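Probable glutamine-binding lipoprotein GlnH (GLNBP) (Mycobacterium tuberculosis, PDB 6H20) binds amino acids such as asparagine, probably with a preference for aspartate, and appears to act in the control of protein kinase G activity and glutamate metabolism. Local coordinates at residues P11-L16 against R175-A180; L146-S151 against D220-I225; A141-L146 against P228-Q233; N62-R67 against K269-L274. All blocks are in the same frame, centred on the assembly; numbering follows the deposited sequence.

Contact 1 (P11-L16 against R175-A180)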
loop_
_atom_site.group_PDB
_atom_site.type_symbol
_atom_site.label_atom_id
_atom_site.label_comp_id
_atom_site.label_asym_id
_atom_site.label_seq_id
_atom_site.Cartn_x
_atom_site.Cartn_y
_atom_site.Cartn_z
ATOM N N PRO A 11 -13.238 5.999 19.830
ATOM C CA PRO A 11 -14.096 5.577 20.959
ATOM C C PRO A 11 -13.901 4.101 21.246
ATOM O O PRO A 11 -13.703 3.314 20.310
ATOM C CB PRO A 11 -15.526 5.849 20.464
ATOM C CG PRO A 11 -15.430 6.348 19.087
ATOM C CD PRO A 11 -14.007 6.318 18.618
ATOM N N PRO A 12 -13.939 3.684 22.511
ATOM C CA PRO A 12 -13.784 2.254 22.809
ATOM C C PRO A 12 -14.942 1.461 22.226
ATOM O O PRO A 12 -16.111 1.796 22.421
ATOM C CB PRO A 12 -13.774 2.199 24.342
ATOM C CG PRO A 12 -13.578 3.613 24.801
ATOM C CD PRO A 12 -14.146 4.485 23.727
ATOM N N GLN A 13 -14.604 0.421 21.480
ATOM C CA GLN A 13 -15.613 -0.416 20.862
ATOM C C GLN A 13 -15.283 -1.866 21.164
ATOM O O GLN A 13 -14.114 -2.212 21.372
ATOM C CB GLN A 13 -15.646 -0.187 19.341
ATOM C CG GLN A 13 -16.118 1.208 18.953
ATOM C CD GLN A 13 -16.061 1.464 17.459
ATOM O OE1 GLN A 13 -17.071 1.359 16.760
ATOM N NE2 GLN A 13 -14.880 1.810 16.960
ATOM N N PRO A 14 -16.293 -2.732 21.220
ATOM C CA PRO A 14 -16.015 -4.138 21.454
ATOM C C PRO A 14 -15.231 -4.706 20.294
ATOM O O PRO A 14 -15.329 -4.212 19.153
ATOM C CB PRO A 14 -17.415 -4.761 21.542
ATOM C CG PRO A 14 -18.254 -3.880 20.699
ATOM C CD PRO A 14 -17.718 -2.492 20.934
ATOM N N PRO A 15 -14.416 -5.728 20.533
ATOM C CA PRO A 15 -13.628 -6.311 19.444
ATOM C C PRO A 15 -14.530 -6.830 18.337
ATOM O O PRO A 15 -15.618 -7.360 18.587
ATOM C CB PRO A 15 -12.869 -7.450 20.131
ATOM C CG PRO A 15 -12.782 -7.022 21.572
ATOM C CD PRO A 15 -14.068 -6.304 21.844
ATOM N N LEU A 16 -14.083 -6.644 17.104
ATOM C CA LEU A 16 -14.785 -7.239 15.983
ATOM C C LEU A 16 -14.345 -8.691 15.830
ATOM O O LEU A 16 -13.184 -9.026 16.078
ATOM C CB LEU A 16 -14.452 -6.486 14.700
ATOM C CG LEU A 16 -14.975 -5.058 14.563
ATOM C CD1 LEU A 16 -14.390 -4.390 13.322
ATOM C CD2 LEU A 16 -16.493 -5.051 14.518
ATOM N N ARG A 175 -7.773 -4.792 11.380
ATOM C CA ARG A 175 -7.159 -5.907 12.098
ATOM C C ARG A 175 -6.955 -5.586 13.579
ATOM O O ARG A 175 -7.157 -6.449 14.442
ATOM C CB ARG A 175 -5.833 -6.274 11.429
ATOM C CG ARG A 175 -5.014 -7.334 12.170
ATOM C CD ARG A 175 -5.782 -8.644 12.275
ATOM N NE ARG A 175 -5.041 -9.675 13.004
ATOM C CZ ARG A 175 -5.061 -9.827 14.325
ATOM N NH1 ARG A 175 -5.773 -9.003 15.086
ATOM N NH2 ARG A 175 -4.360 -10.802 14.889
ATOM N N ILE A 176 -6.544 -4.357 13.897
ATOM C CA ILE A 176 -6.408 -3.957 15.299
ATOM C C ILE A 176 -7.757 -3.974 16.013
ATOM O O ILE A 176 -7.828 -4.209 17.229
ATOM C CB ILE A 176 -5.722 -2.578 15.379
ATOM C CG1 ILE A 176 -4.305 -2.678 14.822
ATOM C CG2 ILE A 176 -5.715 -2.046 16.811
ATOM C CD1 ILE A 176 -3.480 -3.744 15.444
ATOM N N ARG A 177 -8.850 -3.725 15.282
ATOM C CA ARG A 177 -10.180 -3.767 15.889
ATOM C C ARG A 177 -10.610 -5.177 16.283
ATOM O O ARG A 177 -11.648 -5.328 16.937
ATOM C CB ARG A 177 -11.210 -3.141 14.944
ATOM C CG ARG A 177 -11.112 -1.628 14.840
ATOM C CD ARG A 177 -11.947 -0.936 15.923
ATOM N NE ARG A 177 -13.374 -1.053 15.632
ATOM C CZ ARG A 177 -14.209 -1.836 16.307
ATOM N NH1 ARG A 177 -13.763 -2.560 17.322
ATOM N NH2 ARG A 177 -15.490 -1.897 15.963
ATOM N N GLU A 178 -9.856 -6.208 15.899
ATOM C CA GLU A 178 -10.143 -7.571 16.318
ATOM C C GLU A 178 -9.528 -7.922 17.659
ATOM O O GLU A 178 -9.920 -8.930 18.255
ATOM C CB GLU A 178 -9.653 -8.578 15.275
ATOM C CG GLU A 178 -10.374 -8.466 13.956
ATOM C CD GLU A 178 -9.757 -9.332 12.873
ATOM O OE1 GLU A 178 -8.878 -10.165 13.189
ATOM O OE2 GLU A 178 -10.155 -9.170 11.703
ATOM N N ILE A 179 -8.590 -7.117 18.152
ATOM C CA ILE A 179 -7.823 -7.511 19.326
ATOM C C ILE A 179 -8.697 -7.412 20.568
ATOM O O ILE A 179 -9.408 -6.419 20.773
ATOM C CB ILE A 179 -6.550 -6.661 19.441
ATOM C CG1 ILE A 179 -5.627 -6.962 18.266
ATOM C CG2 ILE A 179 -5.831 -6.946 20.744
ATOM C CD1 ILE A 179 -4.464 -5.975 18.143
ATOM N N ALA A 180 -8.633 -8.443 21.410
ATOM C CA ALA A 180 -9.449 -8.535 22.615
ATOM C C ALA A 180 -8.538 -8.875 23.787
ATOM O O ALA A 180 -7.807 -9.884 23.727
ATOM C CB ALA A 180 -10.524 -9.611 22.443
HETATM O O HOH W 1 -11.864 -2.553 19.337
#

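Contact 2 (L146-S151 against D220-I225)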
loop_
_atom_site.group_PDB
_atom_site.type_symbol
_atom_site.label_atom_id
_atom_site.label_comp_id
_atom_site.label_asym_id
_atom_site.label_seq_id
_atom_site.Cartn_x
_atom_site.Cartn_y
_atom_site.Cartn_z
ATOM N N LEU A 146 5.414 -2.448 15.295
ATOM C CA LEU A 146 6.611 -1.628 15.445
ATOM C C LEU A 146 6.607 -1.002 16.837
ATOM O O LEU A 146 5.619 -0.376 17.240
ATOM C CB LEU A 146 6.618 -0.517 14.384
ATOM C CG LEU A 146 7.782 0.475 14.413
ATOM C CD1 LEU A 146 9.007 -0.182 13.842
ATOM C CD2 LEU A 146 7.421 1.727 13.601
ATOM N N ALA A 147 7.698 -1.173 17.577
ATOM C CA ALA A 147 7.782 -0.613 18.918
ATOM C C ALA A 147 9.218 -0.190 19.186
ATOM O O ALA A 147 10.142 -0.641 18.500
ATOM C CB ALA A 147 7.332 -1.640 19.966
ATOM N N PRO A 148 9.445 0.682 20.161
ATOM C CA PRO A 148 10.830 1.015 20.521
ATOM C C PRO A 148 11.581 -0.210 21.021
ATOM O O PRO A 148 10.995 -1.145 21.571
ATOM C CB PRO A 148 10.665 2.052 21.640
ATOM C CG PRO A 148 9.269 2.620 21.422
ATOM C CD PRO A 148 8.461 1.465 20.936
ATOM N N ARG A 149 12.908 -0.180 20.851
ATOM C CA ARG A 149 13.723 -1.347 21.201
ATOM C C ARG A 149 13.624 -1.728 22.679
ATOM O O ARG A 149 13.815 -2.901 23.023
ATOM C CB ARG A 149 15.181 -1.113 20.800
ATOM C CG ARG A 149 15.436 -1.422 19.342
ATOM C CD ARG A 149 16.692 -0.733 18.840
ATOM N NE ARG A 149 16.934 -1.126 17.468
ATOM C CZ ARG A 149 17.496 -2.281 17.125
ATOM N NH1 ARG A 149 17.908 -3.133 18.065
ATOM N NH2 ARG A 149 17.645 -2.577 15.848
ATOM N N ASP A 150 13.328 -0.776 23.564
ATOM C CA ASP A 150 13.218 -1.106 24.981
ATOM C C ASP A 150 11.812 -1.506 25.405
ATOM O O ASP A 150 11.601 -1.799 26.587
ATOM C CB ASP A 150 13.728 0.044 25.857
ATOM C CG ASP A 150 13.029 1.354 25.570
ATOM O OD1 ASP A 150 12.932 1.722 24.380
ATOM O OD2 ASP A 150 12.603 2.029 26.539
ATOM N N SER A 151 10.856 -1.530 24.475
ATOM C CA SER A 151 9.485 -1.867 24.818
ATOM C C SER A 151 9.359 -3.370 25.062
ATOM O O SER A 151 9.990 -4.170 24.362
ATOM C CB SER A 151 8.567 -1.483 23.659
ATOM O OG SER A 151 7.246 -1.971 23.862
ATOM N N ASP A 220 14.025 5.801 11.835
ATOM C CA ASP A 220 14.192 5.811 13.288
ATOM C C ASP A 220 14.699 4.441 13.714
ATOM O O ASP A 220 13.920 3.585 14.153
ATOM C CB ASP A 220 12.856 6.121 13.967
ATOM C CG ASP A 220 12.987 6.346 15.459
ATOM O OD1 ASP A 220 14.066 6.059 16.022
ATOM O OD2 ASP A 220 11.988 6.787 16.071
ATOM N N PRO A 221 16.014 4.210 13.651
ATOM C CA PRO A 221 16.538 2.867 13.962
ATOM C C PRO A 221 16.452 2.478 15.433
ATOM O O PRO A 221 16.818 1.345 15.778
ATOM C CB PRO A 221 17.991 2.928 13.477
ATOM C CG PRO A 221 18.063 4.131 12.598
ATOM C CD PRO A 221 17.044 5.092 13.083
ATOM N N TYR A 222 15.967 3.366 16.300
ATOM C CA TYR A 222 15.636 2.992 17.669
ATOM C C TYR A 222 14.415 2.074 17.714
ATOM O O TYR A 222 14.181 1.405 18.725
ATOM C CB TYR A 222 15.451 4.287 18.475
ATOM C CG TYR A 222 14.775 4.194 19.832
ATOM C CD1 TYR A 222 15.242 3.329 20.815
ATOM C CD2 TYR A 222 13.694 5.023 20.141
ATOM C CE1 TYR A 222 14.627 3.274 22.073
ATOM C CE2 TYR A 222 13.088 4.974 21.376
ATOM C CZ TYR A 222 13.547 4.102 22.335
ATOM O OH TYR A 222 12.910 4.073 23.566
ATOM N N LEU A 223 13.638 2.018 16.635
ATOM C CA LEU A 223 12.470 1.152 16.584
ATOM C C LEU A 223 12.820 -0.188 15.946
ATOM O O LEU A 223 13.778 -0.311 15.172
ATOM C CB LEU A 223 11.353 1.828 15.787
ATOM C CG LEU A 223 11.124 3.290 16.144
ATOM C CD1 LEU A 223 9.994 3.824 15.265
ATOM C CD2 LEU A 223 10.756 3.441 17.611
ATOM N N HIS A 224 12.021 -1.207 16.275
ATOM C CA HIS A 224 12.181 -2.525 15.670
ATOM C C HIS A 224 10.817 -3.165 15.432
ATOM O O HIS A 224 9.811 -2.804 16.053
ATOM C CB HIS A 224 13.137 -3.452 16.461
ATOM C CG HIS A 224 12.641 -3.868 17.813
ATOM N ND1 HIS A 224 13.309 -4.804 18.580
ATOM C CD2 HIS A 224 11.563 -3.487 18.542
ATOM C CE1 HIS A 224 12.659 -4.982 19.718
ATOM N NE2 HIS A 224 11.600 -4.192 19.722
ATOM N N ILE A 225 10.803 -4.144 14.524
ATOM C CA ILE A 225 9.586 -4.842 14.135
ATOM C C ILE A 225 9.528 -6.162 14.884
ATOM O O ILE A 225 10.515 -6.916 14.918
ATOM C CB ILE A 225 9.564 -5.073 12.618
ATOM C CG1 ILE A 225 9.506 -3.730 11.879
ATOM C CG2 ILE A 225 8.371 -5.950 12.222
ATOM C CD1 ILE A 225 9.742 -3.840 10.365
HETATM O O HOH W 2 16.141 -0.938 14.047
HETATM O O HOH W 3 9.598 -4.521 21.696
#

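Contact 3 (A141-L146 against P228-Q233)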
loop_
_atom_site.group_PDB
_atom_site.type_symbol
_atom_site.label_atom_id
_atom_site.label_comp_id
_atom_site.label_asym_id
_atom_site.label_seq_id
_atom_site.Cartn_x
_atom_site.Cartn_y
_atom_site.Cartn_z
ATOM N N ALA A 141 2.886 -8.148 1.393
ATOM C CA ALA A 141 3.362 -7.755 2.715
ATOM C C ALA A 141 2.515 -8.435 3.790
ATOM O O ALA A 141 1.554 -9.155 3.505
ATOM C CB ALA A 141 3.335 -6.230 2.851
ATOM N N ASN A 142 2.890 -8.227 5.049
ATOM C CA ASN A 142 2.089 -8.782 6.132
ATOM C C ASN A 142 2.127 -7.841 7.323
ATOM O O ASN A 142 3.186 -7.288 7.653
ATOM C CB ASN A 142 2.562 -10.172 6.558
ATOM C CG ASN A 142 1.430 -11.011 7.126
ATOM O OD1 ASN A 142 0.879 -10.690 8.186
ATOM N ND2 ASN A 142 1.068 -12.091 6.422
ATOM N N GLN A 143 0.971 -7.687 7.976
ATOM C CA GLN A 143 0.855 -6.753 9.095
ATOM C C GLN A 143 1.665 -7.248 10.290
ATOM O O GLN A 143 1.523 -8.404 10.712
ATOM C CB GLN A 143 -0.612 -6.607 9.498
ATOM C CG GLN A 143 -0.818 -5.590 10.638
ATOM C CD GLN A 143 -2.263 -5.125 10.724
ATOM O OE1 GLN A 143 -3.087 -5.452 9.867
ATOM N NE2 GLN A 143 -2.576 -4.362 11.773
ATOM N N ARG A 144 2.486 -6.361 10.864
ATOM C CA ARG A 144 3.257 -6.682 12.071
ATOM C C ARG A 144 3.184 -5.497 13.034
ATOM O O ARG A 144 2.335 -4.610 12.895
ATOM C CB ARG A 144 4.691 -7.119 11.724
ATOM C CG ARG A 144 4.730 -8.394 10.868
ATOM C CD ARG A 144 6.145 -8.911 10.663
ATOM N NE ARG A 144 6.705 -9.401 11.919
ATOM C CZ ARG A 144 7.993 -9.693 12.087
ATOM N NH1 ARG A 144 8.841 -9.544 11.076
ATOM N NH2 ARG A 144 8.435 -10.134 13.260
ATOM N N ILE A 145 4.089 -5.480 14.011
ATOM C CA ILE A 145 4.097 -4.481 15.080
ATOM C C ILE A 145 5.445 -3.767 15.095
ATOM O O ILE A 145 6.496 -4.404 14.953
ATOM C CB ILE A 145 3.830 -5.149 16.449
ATOM C CG1 ILE A 145 2.474 -5.866 16.468
ATOM C CG2 ILE A 145 3.926 -4.127 17.576
ATOM C CD1 ILE A 145 2.293 -6.818 17.655
ATOM N N LEU A 146 5.414 -2.448 15.295
ATOM C CA LEU A 146 6.611 -1.628 15.445
ATOM C C LEU A 146 6.607 -1.002 16.837
ATOM O O LEU A 146 5.619 -0.376 17.240
ATOM C CB LEU A 146 6.618 -0.517 14.384
ATOM C CG LEU A 146 7.782 0.475 14.413
ATOM C CD1 LEU A 146 9.007 -0.182 13.842
ATOM C CD2 LEU A 146 7.421 1.727 13.601
ATOM N N PRO A 228 4.125 -11.783 15.233
ATOM C CA PRO A 228 3.849 -12.699 14.125
ATOM C C PRO A 228 3.216 -11.960 12.956
ATOM O O PRO A 228 2.834 -10.795 13.044
ATOM C CB PRO A 228 2.830 -13.655 14.749
ATOM C CG PRO A 228 2.054 -12.789 15.681
ATOM C CD PRO A 228 3.018 -11.741 16.205
ATOM N N ASP A 229 3.114 -12.662 11.838
ATOM C CA ASP A 229 2.302 -12.160 10.741
ATOM C C ASP A 229 0.852 -12.082 11.207
ATOM O O ASP A 229 0.276 -13.087 11.637
ATOM C CB ASP A 229 2.433 -13.115 9.555
ATOM C CG ASP A 229 3.747 -12.962 8.817
ATOM O OD1 ASP A 229 4.506 -11.999 9.076
ATOM O OD2 ASP A 229 4.026 -13.817 7.956
ATOM N N MET A 230 0.264 -10.885 11.156
ATOM C CA MET A 230 -1.077 -10.662 11.679
ATOM C C MET A 230 -2.160 -10.646 10.606
ATOM O O MET A 230 -3.342 -10.807 10.943
ATOM C CB MET A 230 -1.149 -9.323 12.423
ATOM C CG MET A 230 -0.232 -9.248 13.643
ATOM S SD MET A 230 -0.100 -7.562 14.275
ATOM C CE MET A 230 -1.786 -7.245 14.749
ATOM N N ALA A 231 -1.791 -10.466 9.336
ATOM C CA ALA A 231 -2.758 -10.366 8.246
ATOM C C ALA A 231 -2.046 -10.114 6.932
ATOM O O ALA A 231 -1.286 -9.149 6.814
ATOM C CB ALA A 231 -3.726 -9.204 8.479
ATOM N N ASP A 232 -2.307 -10.959 5.939
ATOM C CA ASP A 232 -1.699 -10.790 4.627
ATOM C C ASP A 232 -2.150 -9.484 3.977
ATOM O O ASP A 232 -3.298 -9.049 4.127
ATOM C CB ASP A 232 -2.141 -11.949 3.733
ATOM C CG ASP A 232 -1.517 -11.892 2.366
ATOM O OD1 ASP A 232 -0.275 -11.807 2.314
ATOM O OD2 ASP A 232 -2.263 -11.938 1.355
ATOM N N GLN A 233 -1.233 -8.867 3.226
ATOM C CA GLN A 233 -1.475 -7.580 2.568
ATOM C C GLN A 233 -0.952 -7.665 1.144
ATOM O O GLN A 233 0.184 -7.268 0.846
ATOM C CB GLN A 233 -0.783 -6.443 3.331
ATOM C CG GLN A 233 -1.087 -6.439 4.828
ATOM C CD GLN A 233 -2.532 -6.086 5.167
ATOM O OE1 GLN A 233 -3.209 -5.368 4.429
ATOM N NE2 GLN A 233 -3.001 -6.579 6.304
HETATM O O HOH W 4 1.891 -12.552 3.749
HETATM O O HOH W 5 -5.263 -6.110 8.036
#

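Contact 4 (N62-R67 against K269-L274)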
loop_
_atom_site.group_PDB
_atom_site.type_symbol
_atom_site.label_atom_id
_atom_site.label_comp_id
_atom_site.label_asym_id
_atom_site.label_seq_id
_atom_site.Cartn_x
_atom_site.Cartn_y
_atom_site.Cartn_z
ATOM N N ASN A 62 7.593 6.313 3.588
ATOM C CA ASN A 62 8.995 6.130 3.233
ATOM C C ASN A 62 9.187 4.758 2.598
ATOM O O ASN A 62 8.566 3.774 3.009
ATOM C CB ASN A 62 9.869 6.222 4.480
ATOM C CG ASN A 62 11.345 6.261 4.135
ATOM O OD1 ASN A 62 11.741 6.838 3.107
ATOM N ND2 ASN A 62 12.164 5.633 4.965
ATOM N N LEU A 63 10.057 4.706 1.589
ATOM C CA LEU A 63 10.395 3.572 0.734
ATOM C C LEU A 63 9.373 3.315 -0.360
ATOM O O LEU A 63 9.671 2.547 -1.278
ATOM C CB LEU A 63 10.647 2.250 1.484
ATOM C CG LEU A 63 11.690 2.356 2.598
ATOM C CD1 LEU A 63 11.867 0.964 3.202
ATOM C CD2 LEU A 63 13.007 2.920 2.065
ATOM N N PHE A 64 8.183 3.918 -0.302
ATOM C CA PHE A 64 7.094 3.629 -1.228
ATOM C C PHE A 64 6.626 4.844 -2.002
ATOM O O PHE A 64 6.575 4.799 -3.233
ATOM C CB PHE A 64 5.934 2.953 -0.476
ATOM C CG PHE A 64 6.222 1.519 -0.178
ATOM C CD1 PHE A 64 5.936 0.540 -1.121
ATOM C CD2 PHE A 64 6.883 1.158 0.980
ATOM C CE1 PHE A 64 6.255 -0.769 -0.890
ATOM C CE2 PHE A 64 7.223 -0.161 1.225
ATOM C CZ PHE A 64 6.896 -1.136 0.276
ATOM N N SER A 65 6.281 5.931 -1.318
ATOM C CA SER A 65 5.980 7.190 -1.998
ATOM C C SER A 65 6.247 8.282 -0.973
ATOM O O SER A 65 5.554 8.364 0.047
ATOM C CB SER A 65 4.545 7.234 -2.545
ATOM O OG SER A 65 3.556 7.006 -1.555
ATOM N N PHE A 66 7.311 9.040 -1.203
ATOM C CA PHE A 66 7.781 10.041 -0.255
ATOM C C PHE A 66 8.595 11.056 -1.041
ATOM O O PHE A 66 9.011 10.795 -2.170
ATOM C CB PHE A 66 8.621 9.392 0.858
ATOM C CG PHE A 66 9.941 8.836 0.389
ATOM C CD1 PHE A 66 10.008 7.578 -0.204
ATOM C CD2 PHE A 66 11.107 9.574 0.525
ATOM C CE1 PHE A 66 11.223 7.057 -0.638
ATOM C CE2 PHE A 66 12.326 9.057 0.092
ATOM C CZ PHE A 66 12.385 7.802 -0.493
ATOM N N ARG A 67 8.806 12.230 -0.448
ATOM C CA ARG A 67 9.650 13.235 -1.087
ATOM C C ARG A 67 11.090 13.053 -0.619
ATOM O O ARG A 67 11.372 13.129 0.582
ATOM C CB ARG A 67 9.167 14.662 -0.821
ATOM C CG ARG A 67 9.962 15.693 -1.613
ATOM C CD ARG A 67 9.438 17.120 -1.461
ATOM N NE ARG A 67 7.984 17.216 -1.538
ATOM C CZ ARG A 67 7.285 17.205 -2.670
ATOM N NH1 ARG A 67 7.898 17.082 -3.841
ATOM N NH2 ARG A 67 5.966 17.302 -2.623
ATOM N N LYS A 269 16.405 -1.960 -4.889
ATOM C CA LYS A 269 16.582 -0.521 -4.732
ATOM C C LYS A 269 15.952 -0.021 -3.438
ATOM O O LYS A 269 16.515 0.852 -2.765
ATOM C CB LYS A 269 15.969 0.185 -5.942
ATOM C CG LYS A 269 16.022 1.702 -5.945
ATOM C CD LYS A 269 15.489 2.216 -7.282
ATOM C CE LYS A 269 15.360 3.728 -7.326
ATOM N NZ LYS A 269 14.596 4.126 -8.551
ATOM N N TRP A 270 14.812 -0.591 -3.044
ATOM C CA TRP A 270 13.982 -0.016 -1.993
ATOM C C TRP A 270 13.840 -0.863 -0.737
ATOM O O TRP A 270 13.657 -0.295 0.343
ATOM C CB TRP A 270 12.573 0.289 -2.542
ATOM C CG TRP A 270 12.592 1.405 -3.544
ATOM C CD1 TRP A 270 12.321 1.320 -4.891
ATOM C CD2 TRP A 270 12.949 2.764 -3.294
ATOM N NE1 TRP A 270 12.468 2.553 -5.480
ATOM C CE2 TRP A 270 12.850 3.458 -4.521
ATOM C CE3 TRP A 270 13.322 3.475 -2.142
ATOM C CZ2 TRP A 270 13.128 4.817 -4.632
ATOM C CZ3 TRP A 270 13.601 4.824 -2.257
ATOM C CH2 TRP A 270 13.491 5.486 -3.492
ATOM N N LEU A 271 13.889 -2.190 -0.834
ATOM C CA LEU A 271 13.329 -3.044 0.207
ATOM C C LEU A 271 14.320 -4.031 0.811
ATOM O O LEU A 271 13.897 -4.952 1.521
ATOM C CB LEU A 271 12.107 -3.802 -0.332
ATOM C CG LEU A 271 10.977 -2.905 -0.850
ATOM C CD1 LEU A 271 9.774 -3.747 -1.292
ATOM C CD2 LEU A 271 10.561 -1.865 0.180
ATOM N N THR A 272 15.623 -3.865 0.564
ATOM C CA THR A 272 16.583 -4.838 1.084
ATOM C C THR A 272 16.593 -4.897 2.609
ATOM O O THR A 272 17.057 -5.898 3.167
ATOM C CB THR A 272 17.997 -4.576 0.549
ATOM O OG1 THR A 272 18.398 -3.233 0.856
ATOM C CG2 THR A 272 18.042 -4.791 -0.950
ATOM N N VAL A 273 16.081 -3.863 3.285
ATOM C CA VAL A 273 15.949 -3.898 4.741
ATOM C C VAL A 273 15.154 -5.114 5.212
ATOM O O VAL A 273 15.348 -5.600 6.334
ATOM C CB VAL A 273 15.344 -2.566 5.246
ATOM C CG1 VAL A 273 13.939 -2.370 4.697
ATOM C CG2 VAL A 273 15.346 -2.511 6.758
ATOM N N LEU A 274 14.255 -5.629 4.376
ATOM C CA LEU A 274 13.421 -6.742 4.805
ATOM C C LEU A 274 14.060 -8.104 4.575
ATOM O O LEU A 274 13.567 -9.101 5.115
ATOM C CB LEU A 274 12.032 -6.662 4.168
ATOM C CG LEU A 274 11.165 -5.594 4.852
ATOM C CD1 LEU A 274 9.751 -5.653 4.345
ATOM C CD2 LEU A 274 11.180 -5.761 6.364
#

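Contact 1 (P11-L16 against R175-A180)
Arg177 slides its guanidinium group between Gln13 and Leu16. Gln13 takes one face. Its amide stacks there with the two planes 30° apart, and the side chains cross at about a right angle. Gln13 NE2 sits 3.5 Å from Arg177 NE, but both are donors, so this is packing alone. Leu16 takes the opposite face, with its CG 3.5 Å from Arg177 NH2. The arginine chain reaches this slot by folding at chi2 (-88°) and again at chi3. Its edge does the polar work. NH1 donates to Pro14 O at 2.9 Å, nearly straight at 167°, and the oxygen lies in the guanidinium plane. The same NH1 also donates to a water that is bound to Gln13 O. The group is thus held on both faces and along one edge. Beside it, Leu16 N donates to Arg177 O at 2.8 Å. The Pro15 ring closes the far end, its CG 3.5 Å from Ala180 CB. The carboxylate of Glu178 turns elsewhere, to a salt bridge with Arg174. This is surface packing: a proline-rich N-terminal arm lies against the type I turn from Ile176 to Ile179, at the C-terminal end of helix 171-176.

Contact 2 (L146-S151 against D220-I225)
Leu146 and Leu223 form the apolar centre, crossing at about a right angle. Leu146 CD1 lies 3.7 Å from Leu223 CB and also reaches CG1 of Ile225. Its CG stands anti to the backbone N (chi1 178°), which carries the methyls across to the partner strand. Helix 210-219 packs on Leu146, and helix 191-199 on Leu223. Further along, Leu223 CD2 meets Pro148 CA at 3.8 Å. Pro148 lies over a face of the Tyr222 ring, CB to CZ 3.6 Å. Ala147 and His224 make the hydrogen-bonded pair here, with Ala147 N to His224 O at 3.1 Å and His224 N to Ala147 O at 3.0 Å. The His224 ring receives a CH-pi contact from Arg149, whose CA stands over the ring face, 15° off its normal. His224 NE2 shares a water with Ser151 O. At the outer edge Arg149 donates twice: N to Tyr222 O at 2.9 Å, and NE to Pro221 O at 3.0 Å in the carbonyl plane. A second water joins Arg149 NH2 to the carbonyls of Pro221 and Leu223. The Tyr222 hydroxyl approaches the Asp150 carboxylate, with a bond so short that its length is doubtful. The arrangement is the end of an antiparallel strand pair, 139-148 with 223-226, flanked by type I turns at Pro148-Ser151 and Asp220-Leu223, in the mixed sheet of a solute-binding protein.

Contact 3 (A141-L146 against P228-Q233)
Asn142 lays its amide over the carboxylate of Asp229. The two planes are stacked, 16° apart, and the side chains cross at about a right angle, with Asn142 CG 3.5 Å from Asp229 CG. The OD1 of the same amide accepts from Ala231 N at 2.9 Å. Asn142 ND2 donates to a water that is also bound to Asp232 OD1. Next along the strand, Gln143 N donates to Ala231 O at 2.9 Å. That oxygen accepts a second bond, from Gln233 NE2 at 3.1 Å. The two donors come from opposite faces of the carbonyl plane. Met230 N donates to Gln143 O at 2.8 Å, in the carbonyl plane. Asn142 with Asp232 and Ala141 with Gln233 are antiparallel pairs, the first non-hydrogen-bonded and the second hydrogen-bonded. Here strand 232-240 joins strand 139-148 in the mixed sheet. Strand 232-240 also pairs with strand 117-118, consistent with a connection between the two lobes of a periplasmic binding protein fold. Gln233 touches the bound asparagine, and its OE1 is hydrogen-bonded to the hydroxyls of Ser123 and Thr171. A bend at chi2 (-68°) lets its NE2 reach back to Ala231 O. A water bridges Gln233 NE2 to Gln143 OE1, while Gln143 NE2 bonds to Ser207. Met230 SD meets Ile145 CG1 at 3.8 Å, the side chains crossing at about a right angle. Arg144 NE stays 4.4 Å from Asp229 OD1, with the guanidinium and carboxylate planes 76° apart. Arg144 NH2 bonds instead to Gly227 O.

Contact 4 (N62-R67 against K269-L274)
The loop at Leu63, which has a positive phi (79°), meets the C-terminal end of helix 262-270, with the CA atoms of Leu63 and Trp270 5.8 Å apart. Leu63 sets both methyls against the Trp270 carbonyl, CD1 at 3.6 Å from O and CD2 at 3.7 Å from the same atom. CD1 also faces Val273 CG1 at 4.2 Å. The backbone of Leu63 lies against the indole, its O 3.9 Å from Trp270 CE3. This oxygen lies over one face of the indole and Lys269 CG over the other. The Phe66 and Trp270 side chains come from opposite directions. Trp270 CZ3 lies near the edge of the Phe66 ring, 3.6 Å from Phe66 CE1. The ring planes stand at 87°, but the pair is oblique, neither a stack nor edge-to-face. Asn62 OD1 sits above the centre of the Phe66 ring. Phe64 goes to a different partner. Its CZ touches Leu271 CD2 at 3.7 Å, the two side chains crossing at about a right angle. Around them, Phe77 of helix 77-90 packs on both Trp270 and Leu271, while Leu139 of strand 139-148 packs on Phe64 and Leu271. Polar ends are settled outside the contact. Asp80 takes a hydrogen bond from Trp270 NE1 and a salt bridge from Lys269 NZ. The two segments share no hydrogen bond. Their fit therefore rests on shape and apolar burial, while the bond from Trp270 NE1 to Asp80 limits how the indole can turn.

Overall arrangement
From the N terminus, residues 11-16 start contact 1, which closes on 175-180, at the end of helix 171-176. Residues 62-67 start contact 4, which closes last, at 269-274. Strand 139-148 then opens contacts 3 and 2, which share Leu146. Contact 2 closes first, at 220-225, and contact 3 soon after, at 228-233. Contact 2 thus nests within contact 3, and both within contact 4. Contact 1 crosses all three. Contacts 2 and 3 bind neighbouring strands of one mixed sheet. Contact 1 joins the N-terminal arm to this region and meets contact 3 through Arg175 and Met230. Contact 4 ties residues 62-67, a loop and strand 66-67, to the end of helix 262-270, about 17 Å from contact 3, centre to centre.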